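Local atomic coordinates of uncharacterized protein (PDB entry 4PW1), a protein that is of unknown function, belongs to the DUF6836 family and folds into a nine-stranded antiparallel beta-sheet surrounded by alpha-helices. Residues V47-N52 and S194-D199. Sequence-based numbering, arbitrary orientation.
Sequences VSFAAN and SDYIGD
Phe49 projects from helix 44-58 against the loop 194-197, and Tyr196 meets it in a T-shaped stack, the edge of the tyrosine turned to the face of the phenylalanine. The ring centroids lie 5.4 Å apart with the planes at 86°. Two neighbouring parts of Tyr196 make the touch: its CB sits over the middle of the Phe49 ring, a CH-pi contact 3.8 Å from the centroid, while Tyr196 CD2 comes to 3.7 Å from Phe49 CG. Phe49 extends past the tyrosine ring to the backbone because a chi1 of 175° sets its CG trans to N; CE1 of Phe49 lies 3.6 Å from Tyr196 N. At the tip of the ring, Phe49 CZ lies 4.1 Å from Ile197 CB.

The contact joins a helix flanking the antiparallel sheet to the turn that opens helix 198-210. Asp195 caps this turn: Asp195 OD1 accepts from Ile197 N at 3.0 Å and from Gly198 N at 2.9 Å, both reaching it from the same face of the carboxylate. Its OD2 is held by Arg189 and Ser185 of helix 173-190, whose Leu184 also packs on Phe49. Tyr196 is tied through its backbone to Leu107, and a glycerol, probably from the crystallisation liquor, lies about 4 Å from its side chain (nearest atoms).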
ATOM      1  N   VAL B  47      16.313 -22.933  -5.258  1.00 20.75           N
ATOM      2  CA  VAL B  47      15.229 -23.883  -5.128  1.00 19.89           C
ATOM      3  C   VAL B  47      15.303 -24.675  -3.817  1.00 22.68           C
ATOM      4  O   VAL B  47      14.328 -24.786  -3.113  1.00 20.66           O
ATOM      5  CB  VAL B  47      15.122 -24.781  -6.352  1.00 21.30           C
ATOM      6  CG1 VAL B  47      14.041 -25.848  -6.143  1.00 23.04           C
ATOM      7  CG2 VAL B  47      14.798 -23.937  -7.584  1.00 20.73           C
ATOM      8  N   SER B  48      16.489 -25.182  -3.474  1.00 21.64           N
ATOM      9  CA  SER B  48      16.671 -25.910  -2.253  1.00 22.24           C
ATOM     10  C   SER B  48      16.327 -25.055  -1.052  1.00 23.27           C
ATOM     11  O   SER B  48      15.607 -25.491  -0.148  1.00 26.05           O
ATOM     12  CB  SER B  48      18.146 -26.374  -2.177  1.00 25.81           C
ATOM     13  OG  SER B  48      18.314 -26.945  -0.934  1.00 31.85           O
ATOM     14  N   PHE B  49      16.831 -23.821  -1.028  1.00 21.26           N
ATOM     15  CA  PHE B  49      16.517 -22.933   0.041  1.00 20.37           C
ATOM     16  C   PHE B  49      14.990 -22.666   0.157  1.00 20.16           C
ATOM     17  O   PHE B  49      14.427 -22.619   1.267  1.00 18.64           O
ATOM     18  CB  PHE B  49      17.278 -21.613  -0.130  1.00 23.57           C
ATOM     19  CG  PHE B  49      16.910 -20.583   0.906  1.00 22.52           C
ATOM     20  CD1 PHE B  49      17.499 -20.590   2.144  1.00 21.61           C
ATOM     21  CD2 PHE B  49      15.958 -19.615   0.626  1.00 21.39           C
ATOM     22  CE1 PHE B  49      17.142 -19.662   3.115  1.00 21.71           C
ATOM     23  CE2 PHE B  49      15.593 -18.684   1.596  1.00 21.69           C
ATOM     24  CZ  PHE B  49      16.177 -18.706   2.850  1.00 19.93           C
ATOM     25  N   ALA B  50      14.326 -22.465  -0.970  1.00 19.96           N
ATOM     26  CA  ALA B  50      12.883 -22.208  -0.963  1.00 21.11           C
ATOM     27  C   ALA B  50      12.063 -23.439  -0.452  1.00 21.96           C
ATOM     28  O   ALA B  50      11.108 -23.285   0.310  1.00 22.47           O
ATOM     29  CB  ALA B  50      12.423 -21.817  -2.353  1.00 19.71           C
ATOM     30  N   ALA B  51      12.397 -24.631  -0.929  1.00 19.84           N
ATOM     31  CA  ALA B  51      11.787 -25.871  -0.413  1.00 22.17           C
ATOM     32  C   ALA B  51      11.885 -25.991   1.108  1.00 21.12           C
ATOM     33  O   ALA B  51      10.891 -26.288   1.797  1.00 21.86           O
ATOM     34  CB  ALA B  51      12.417 -27.093  -1.045  1.00 22.17           C
ATOM     35  N   ASN B  52      13.076 -25.741   1.645  1.00 20.64           N
ATOM     36  CA  ASN B  52      13.257 -25.754   3.086  1.00 20.81           C
ATOM     37  C   ASN B  52      12.511 -24.586   3.796  1.00 21.82           C
ATOM     38  O   ASN B  52      11.985 -24.732   4.897  1.00 23.39           O
ATOM     39  CB  ASN B  52      14.731 -25.729   3.378  1.00 21.75           C
ATOM     40  CG  ASN B  52      15.367 -27.086   3.125  1.00 24.85           C
ATOM     41  OD1 ASN B  52      15.166 -28.001   3.889  1.00 22.31           O
ATOM     42  ND2 ASN B  52      16.102 -27.206   2.068  1.00 25.49           N
ATOM     43  N   SER B 194      23.591 -22.899   0.297  1.00 47.31           N
ATOM     44  CA  SER B 194      23.573 -21.462   0.524  1.00 38.45           C
ATOM     45  C   SER B 194      22.491 -21.057   1.552  1.00 35.32           C
ATOM     46  O   SER B 194      21.338 -21.505   1.498  1.00 31.17           O
ATOM     47  CB  SER B 194      23.351 -20.748  -0.785  1.00 46.51           C
ATOM     48  OG  SER B 194      24.410 -21.004  -1.666  1.00 51.24           O
ATOM     49  N   ASP B 195      22.902 -20.263   2.533  1.00 32.22           N
ATOM     50  CA  ASP B 195      22.031 -19.860   3.608  1.00 30.10           C
ATOM     51  C   ASP B 195      21.611 -18.422   3.306  1.00 26.80           C
ATOM     52  O   ASP B 195      22.342 -17.479   3.587  1.00 24.25           O
ATOM     53  CB  ASP B 195      22.714 -19.936   4.967  1.00 26.68           C
ATOM     54  CG  ASP B 195      21.889 -19.290   6.069  1.00 25.55           C
ATOM     55  OD1 ASP B 195      20.690 -18.952   5.807  1.00 24.91           O
ATOM     56  OD2 ASP B 195      22.418 -19.102   7.197  1.00 25.68           O
ATOM     57  N   TYR B 196      20.442 -18.257   2.710  1.00 22.97           N
ATOM     58  CA  TYR B 196      19.982 -16.899   2.341  1.00 21.77           C
ATOM     59  C   TYR B 196      19.221 -16.173   3.447  1.00 23.10           C
ATOM     60  O   TYR B 196      18.742 -15.051   3.217  1.00 24.09           O
ATOM     61  CB  TYR B 196      19.072 -16.960   1.100  1.00 23.80           C
ATOM     62  CG  TYR B 196      19.834 -17.384  -0.123  1.00 24.02           C
ATOM     63  CD1 TYR B 196      20.810 -16.557  -0.701  1.00 27.38           C
ATOM     64  CD2 TYR B 196      19.646 -18.634  -0.660  1.00 25.25           C
ATOM     65  CE1 TYR B 196      21.539 -16.981  -1.816  1.00 25.84           C
ATOM     66  CE2 TYR B 196      20.353 -19.065  -1.760  1.00 27.85           C
ATOM     67  CZ  TYR B 196      21.306 -18.250  -2.324  1.00 26.07           C
ATOM     68  OH  TYR B 196      21.969 -18.739  -3.403  1.00 31.44           O
ATOM     69  N   ILE B 197      19.110 -16.748   4.645  1.00 21.22           N
ATOM     70  CA  ILE B 197      18.465 -16.041   5.761  1.00 21.26           C
ATOM     71  C   ILE B 197      19.405 -15.631   6.924  1.00 23.43           C
ATOM     72  O   ILE B 197      19.136 -14.659   7.638  1.00 23.50           O
ATOM     73  CB  ILE B 197      17.227 -16.815   6.303  1.00 23.19           C
ATOM     74  CG1 ILE B 197      16.379 -15.824   7.127  1.00 26.51           C
ATOM     75  CG2 ILE B 197      17.613 -18.075   7.108  1.00 23.73           C
ATOM     76  CD1 ILE B 197      14.960 -16.256   7.394  1.00 27.50           C
ATOM     77  N   GLY B 198      20.506 -16.364   7.107  1.00 23.89           N
ATOM     78  CA  GLY B 198      21.410 -16.185   8.295  1.00 24.29           C
ATOM     79  C   GLY B 198      21.945 -14.793   8.466  1.00 22.98           C
ATOM     80  O   GLY B 198      21.961 -14.242   9.584  1.00 23.46           O
ATOM     81  N   ASP B 199      22.296 -14.176   7.344  1.00 24.65           N
ATOM     82  CA  ASP B 199      22.798 -12.799   7.363  1.00 26.03           C
ATOM     83  C   ASP B 199      21.749 -11.784   7.776  1.00 24.00           C
ATOM     84  O   ASP B 199      22.112 -10.652   8.157  1.00 23.16           O
ATOM     85  CB  ASP B 199      23.388 -12.391   5.997  1.00 29.44           C
ATOM     86  CG  ASP B 199      24.718 -13.062   5.693  1.00 35.81           C
ATOM     87  OD1 ASP B 199      25.223 -13.758   6.546  1.00 32.09           O
ATOM     88  OD2 ASP B 199      25.255 -12.904   4.579  1.00 48.70           O
TER